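Local coordinates for CRISPR-associated protein CasA/Cse1 (Thermus thermophilus, PDB 4AN8) that probably serves as a subunit of the Cascade ribonucleoprotein complex in CRISPR-based adaptive immunity, which uses crRNA to target invading nucleic acids, at residues A[34-46]-A[194-206]. Sequence-based numbering, arbitrary orientation.
Sequences EALLRAHEFARIE and PTGQNLLETLLLN
The ring of Phe42 meets Leu199 obliquely, CD2 to CD2 at 4.1 Å, while Glu34 O lies in plane at the ring's edge. The side-chain amide of Asn198 lies beside His40 O, with CG and ND2 each 3.9 Å from that oxygen. The His40 ring leads away from the interface, Glu41 CG covering one face near its rim. Both guanidinium groups sit farther off: Glu34 OE2 lies above one face of Arg38, and Glu46 OE1 sits at the edge of Arg44. Leu199 is the main apolar side chain of the contact. Its CG swings anti to the backbone N (chi1 -177°), and the fork spreads so that CD2 reaches Phe42 and Ala35 O while CD1 lies 4.2 Å from Ile45 CG1. Next to it, Ala39 CB sits 3.8 Å from Leu200 CB. One turn farther along helix 199-206, the side chains of Leu203 and Leu36 cross at about a right angle, meeting through CD1 and CD2.

The polar link is at the start of this helix. Leu199 N donates to Phe42 O at 2.8 Å with a fairly straight N-H (155°), so a carbonyl from the turn after helix 32-37 takes up a first-turn amide. Leu200 N makes only a weak bond to Ala39 O. Asn198 is the N-cap: its OD1 accepts Glu201 N at 2.9 Å, nearly along the C=O axis, and its CB lies against the carbonyl oxygens of Phe42 and His40. Ala43 O receives a CA-H contact from Asn198, and a bound water bridges it to Thr202 OG1.

Strand 44-45 pairs with strand 19-23, whose Val21 also touches Phe42 and Ile45. Leu204 packs on helix 74-83 and Leu205 on helix 320-333; strand 191-195 pairs antiparallel with strand 342-351. The turn between helix 32-37 and edge strand 44-45 thus docks on the N-terminal end of helix 199-206.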
loop_
_atom_site.group_PDB
_atom_site.type_symbol
_atom_site.label_atom_id
_atom_site.label_comp_id
_atom_site.label_asym_id
_atom_site.label_seq_id
_atom_site.Cartn_x
_atom_site.Cartn_y
_atom_site.Cartn_z
ATOM N N GLU A 34 -22.930 2.322 -8.028
ATOM C CA GLU A 34 -22.496 3.281 -9.026
ATOM C C GLU A 34 -20.989 3.209 -9.298
ATOM O O GLU A 34 -20.549 3.356 -10.436
ATOM C CB GLU A 34 -22.873 4.696 -8.598
ATOM C CG GLU A 34 -22.529 5.747 -9.630
ATOM C CD GLU A 34 -23.063 7.126 -9.283
ATOM O OE1 GLU A 34 -23.804 7.268 -8.281
ATOM O OE2 GLU A 34 -22.742 8.080 -10.026
ATOM N N ALA A 35 -20.197 3.008 -8.255
ATOM C CA ALA A 35 -18.763 2.917 -8.425
ATOM C C ALA A 35 -18.417 1.802 -9.409
ATOM O O ALA A 35 -17.519 1.954 -10.213
ATOM C CB ALA A 35 -18.074 2.683 -7.079
ATOM N N LEU A 36 -19.135 0.688 -9.332
ATOM C CA LEU A 36 -18.876 -0.473 -10.179
ATOM C C LEU A 36 -19.509 -0.349 -11.568
ATOM O O LEU A 36 -18.822 -0.431 -12.574
ATOM C CB LEU A 36 -19.378 -1.749 -9.488
ATOM C CG LEU A 36 -18.604 -2.174 -8.225
ATOM C CD1 LEU A 36 -18.955 -3.620 -7.841
ATOM C CD2 LEU A 36 -17.115 -2.010 -8.512
ATOM N N LEU A 37 -20.819 -0.137 -11.607
ATOM C CA LEU A 37 -21.573 -0.066 -12.852
ATOM C C LEU A 37 -21.173 1.125 -13.708
ATOM O O LEU A 37 -21.289 1.088 -14.912
ATOM C CB LEU A 37 -23.069 -0.003 -12.546
ATOM C CG LEU A 37 -23.514 -1.211 -11.732
ATOM C CD1 LEU A 37 -24.962 -1.080 -11.293
ATOM C CD2 LEU A 37 -23.275 -2.492 -12.536
ATOM N N ARG A 38 -20.682 2.179 -13.086
ATOM C CA ARG A 38 -20.254 3.350 -13.854
ATOM C C ARG A 38 -18.785 3.708 -13.615
ATOM O O ARG A 38 -18.418 4.876 -13.651
ATOM C CB ARG A 38 -21.166 4.540 -13.566
ATOM C CG ARG A 38 -22.563 4.353 -14.118
ATOM C CD ARG A 38 -23.472 5.487 -13.696
ATOM N NE ARG A 38 -22.722 6.725 -13.489
ATOM C CZ ARG A 38 -23.262 7.890 -13.138
ATOM N NH1 ARG A 38 -24.576 7.998 -12.965
ATOM N NH2 ARG A 38 -22.482 8.951 -12.960
ATOM N N ALA A 39 -17.948 2.692 -13.408
ATOM C CA ALA A 39 -16.529 2.911 -13.111
ATOM C C ALA A 39 -15.823 3.779 -14.151
ATOM O O ALA A 39 -14.991 4.623 -13.801
ATOM C CB ALA A 39 -15.807 1.590 -12.953
ATOM N N HIS A 40 -16.166 3.584 -15.422
ATOM C CA HIS A 40 -15.501 4.297 -16.512
ATOM C C HIS A 40 -15.653 5.816 -16.413
ATOM O O HIS A 40 -14.842 6.552 -16.952
ATOM C CB HIS A 40 -16.020 3.810 -17.869
ATOM C CG HIS A 40 -17.423 4.245 -18.164
ATOM N ND1 HIS A 40 -18.526 3.659 -17.575
ATOM C CD2 HIS A 40 -17.900 5.218 -18.976
ATOM C CE1 HIS A 40 -19.624 4.251 -18.017
ATOM N NE2 HIS A 40 -19.271 5.201 -18.864
ATOM N N GLU A 41 -16.684 6.292 -15.723
ATOM C CA GLU A 41 -16.928 7.734 -15.647
ATOM C C GLU A 41 -16.011 8.484 -14.674
ATOM O O GLU A 41 -15.912 9.706 -14.756
ATOM C CB GLU A 41 -18.397 8.021 -15.308
ATOM C CG GLU A 41 -19.398 7.454 -16.304
ATOM C CD GLU A 41 -20.851 7.730 -15.900
ATOM O OE1 GLU A 41 -21.068 8.609 -15.032
ATOM O OE2 GLU A 41 -21.767 7.068 -16.446
ATOM N N PHE A 42 -15.351 7.770 -13.754
ATOM C CA PHE A 42 -14.499 8.434 -12.742
ATOM C C PHE A 42 -13.010 8.284 -13.009
ATOM O O PHE A 42 -12.539 7.211 -13.385
ATOM C CB PHE A 42 -14.806 7.914 -11.343
ATOM C CG PHE A 42 -16.246 7.704 -11.099
ATOM C CD1 PHE A 42 -17.122 8.785 -11.083
ATOM C CD2 PHE A 42 -16.751 6.422 -10.935
ATOM C CE1 PHE A 42 -18.492 8.591 -10.860
ATOM C CE2 PHE A 42 -18.112 6.225 -10.730
ATOM C CZ PHE A 42 -18.979 7.314 -10.685
ATOM N N ALA A 43 -12.263 9.358 -12.803
ATOM C CA ALA A 43 -10.827 9.309 -13.049
ATOM C C ALA A 43 -10.187 8.349 -12.052
ATOM O O ALA A 43 -9.277 7.586 -12.390
ATOM C CB ALA A 43 -10.196 10.721 -12.939
ATOM N N ARG A 44 -10.674 8.385 -10.820
ATOM C CA ARG A 44 -10.117 7.545 -9.769
ATOM C C ARG A 44 -10.850 7.753 -8.446
ATOM O O ARG A 44 -11.644 8.693 -8.290
ATOM C CB ARG A 44 -8.641 7.882 -9.561
ATOM C CG ARG A 44 -8.419 9.319 -9.205
ATOM C CD ARG A 44 -6.978 9.585 -8.857
ATOM N NE ARG A 44 -6.754 10.998 -8.592
ATOM C CZ ARG A 44 -6.405 11.886 -9.523
ATOM N NH1 ARG A 44 -6.234 11.507 -10.787
ATOM N NH2 ARG A 44 -6.223 13.155 -9.188
ATOM N N ILE A 45 -10.573 6.859 -7.503
ATOM C CA ILE A 45 -10.946 7.067 -6.127
ATOM C C ILE A 45 -9.986 8.105 -5.593
ATOM O O ILE A 45 -8.773 7.988 -5.791
ATOM C CB ILE A 45 -10.840 5.765 -5.336
ATOM C CG1 ILE A 45 -12.087 4.914 -5.606
ATOM C CG2 ILE A 45 -10.697 6.062 -3.860
ATOM C CD1 ILE A 45 -12.012 3.566 -5.037
ATOM N N GLU A 46 -10.538 9.129 -4.946
ATOM C CA GLU A 46 -9.811 10.337 -4.611
ATOM C C GLU A 46 -9.910 10.671 -3.121
ATOM O O GLU A 46 -10.936 11.166 -2.637
ATOM C CB GLU A 46 -10.347 11.505 -5.437
ATOM C CG GLU A 46 -9.733 12.867 -5.094
ATOM C CD GLU A 46 -8.296 13.023 -5.575
ATOM O OE1 GLU A 46 -7.731 12.073 -6.170
ATOM O OE2 GLU A 46 -7.730 14.115 -5.365
ATOM N N PRO A 194 -1.622 -1.039 -9.299
ATOM C CA PRO A 194 -1.548 -0.495 -10.653
ATOM C C PRO A 194 -2.777 0.360 -10.936
ATOM O O PRO A 194 -3.871 0.083 -10.429
ATOM C CB PRO A 194 -1.569 -1.737 -11.531
ATOM C CG PRO A 194 -0.990 -2.787 -10.674
ATOM C CD PRO A 194 -1.498 -2.503 -9.286
ATOM N N THR A 195 -2.588 1.402 -11.738
ATOM C CA THR A 195 -3.599 2.427 -11.892
ATOM C C THR A 195 -3.697 2.823 -13.354
ATOM O O THR A 195 -2.672 2.972 -14.036
ATOM C CB THR A 195 -3.263 3.638 -10.999
ATOM O OG1 THR A 195 -3.589 3.316 -9.638
ATOM C CG2 THR A 195 -4.033 4.849 -11.400
ATOM N N GLY A 196 -4.930 2.948 -13.844
ATOM C CA GLY A 196 -5.155 3.311 -15.229
ATOM C C GLY A 196 -5.664 4.726 -15.321
ATOM O O GLY A 196 -5.423 5.525 -14.412
ATOM N N GLN A 197 -6.404 5.038 -16.377
ATOM C CA GLN A 197 -6.825 6.424 -16.610
ATOM C C GLN A 197 -8.229 6.699 -16.090
ATOM O O GLN A 197 -8.665 7.840 -16.022
ATOM C CB GLN A 197 -6.713 6.798 -18.087
ATOM C CG GLN A 197 -5.282 6.946 -18.559
ATOM C CD GLN A 197 -5.106 8.088 -19.541
ATOM O OE1 GLN A 197 -5.312 7.922 -20.745
ATOM N NE2 GLN A 197 -4.728 9.261 -19.027
ATOM N N ASN A 198 -8.947 5.636 -15.745
ATOM C CA ASN A 198 -10.198 5.790 -15.028
ATOM C C ASN A 198 -10.328 4.638 -14.059
ATOM O O ASN A 198 -9.506 3.725 -14.058
ATOM C CB ASN A 198 -11.397 5.870 -15.981
ATOM C CG ASN A 198 -11.450 4.715 -16.955
ATOM O OD1 ASN A 198 -11.424 3.552 -16.567
ATOM N ND2 ASN A 198 -11.527 5.031 -18.233
ATOM N N LEU A 199 -11.364 4.695 -13.240
ATOM C CA LEU A 199 -11.585 3.704 -12.212
ATOM C C LEU A 199 -11.825 2.328 -12.820
ATOM O O LEU A 199 -11.406 1.314 -12.249
ATOM C CB LEU A 199 -12.772 4.126 -11.320
ATOM C CG LEU A 199 -13.057 3.169 -10.142
ATOM C CD1 LEU A 199 -11.784 2.945 -9.260
ATOM C CD2 LEU A 199 -14.262 3.643 -9.296
ATOM N N LEU A 200 -12.511 2.266 -13.959
ATOM C CA LEU A 200 -12.682 0.971 -14.614
ATOM C C LEU A 200 -11.337 0.336 -14.913
ATOM O O LEU A 200 -11.116 -0.833 -14.592
ATOM C CB LEU A 200 -13.483 1.076 -15.917
ATOM C CG LEU A 200 -13.543 -0.220 -16.725
ATOM C CD1 LEU A 200 -14.381 -1.216 -15.996
ATOM C CD2 LEU A 200 -14.140 0.061 -18.107
ATOM N N GLU A 201 -10.432 1.095 -15.516
ATOM C CA GLU A 201 -9.129 0.536 -15.872
ATOM C C GLU A 201 -8.392 0.070 -14.619
ATOM O O GLU A 201 -7.805 -1.025 -14.590
ATOM C CB GLU A 201 -8.279 1.546 -16.650
ATOM C CG GLU A 201 -8.876 1.905 -18.006
ATOM C CD GLU A 201 -8.036 2.900 -18.831
ATOM O OE1 GLU A 201 -7.004 3.425 -18.359
ATOM O OE2 GLU A 201 -8.431 3.163 -19.979
ATOM N N THR A 202 -8.444 0.905 -13.582
ATOM C CA THR A 202 -7.737 0.598 -12.352
ATOM C C THR A 202 -8.256 -0.712 -11.746
ATOM O O THR A 202 -7.470 -1.623 -11.498
ATOM C CB THR A 202 -7.794 1.763 -11.355
ATOM O OG1 THR A 202 -7.100 2.877 -11.923
ATOM C CG2 THR A 202 -7.126 1.371 -10.019
ATOM N N LEU A 203 -9.563 -0.821 -11.547
ATOM C CA LEU A 203 -10.131 -2.099 -11.114
ATOM C C LEU A 203 -9.685 -3.260 -12.010
ATOM O O LEU A 203 -9.250 -4.295 -11.512
ATOM C CB LEU A 203 -11.665 -2.034 -11.036
ATOM C CG LEU A 203 -12.158 -1.090 -9.936
ATOM C CD1 LEU A 203 -13.663 -1.007 -9.896
ATOM C CD2 LEU A 203 -11.596 -1.473 -8.536
ATOM N N LEU A 204 -9.766 -3.100 -13.329
ATOM C CA LEU A 204 -9.326 -4.165 -14.245
ATOM C C LEU A 204 -7.836 -4.565 -14.084
ATOM O O LEU A 204 -7.484 -5.751 -14.180
ATOM C CB LEU A 204 -9.604 -3.777 -15.703
ATOM C CG LEU A 204 -11.081 -3.719 -16.127
ATOM C CD1 LEU A 204 -11.244 -3.063 -17.510
ATOM C CD2 LEU A 204 -11.715 -5.113 -16.101
ATOM N N LEU A 205 -6.975 -3.564 -13.859
ATOM C CA LEU A 205 -5.556 -3.783 -13.668
ATOM C C LEU A 205 -5.249 -4.510 -12.357
ATOM O O LEU A 205 -4.148 -5.026 -12.184
ATOM C CB LEU A 205 -4.793 -2.458 -13.738
ATOM C CG LEU A 205 -4.755 -1.781 -15.113
ATOM C CD1 LEU A 205 -4.460 -0.295 -14.993
ATOM C CD2 LEU A 205 -3.766 -2.479 -16.028
ATOM N N ASN A 206 -6.224 -4.564 -11.446
ATOM C CA ASN A 206 -6.032 -5.240 -10.159
ATOM C C ASN A 206 -6.872 -6.505 -10.034
ATOM O O ASN A 206 -6.820 -7.175 -9.001
ATOM C CB ASN A 206 -6.345 -4.298 -8.985
ATOM C CG ASN A 206 -5.273 -3.243 -8.786
ATOM O OD1 ASN A 206 -4.330 -3.450 -8.029
ATOM N ND2 ASN A 206 -5.399 -2.117 -9.497
HETATM O O HOH W 1 -8.392 5.058 -11.119
#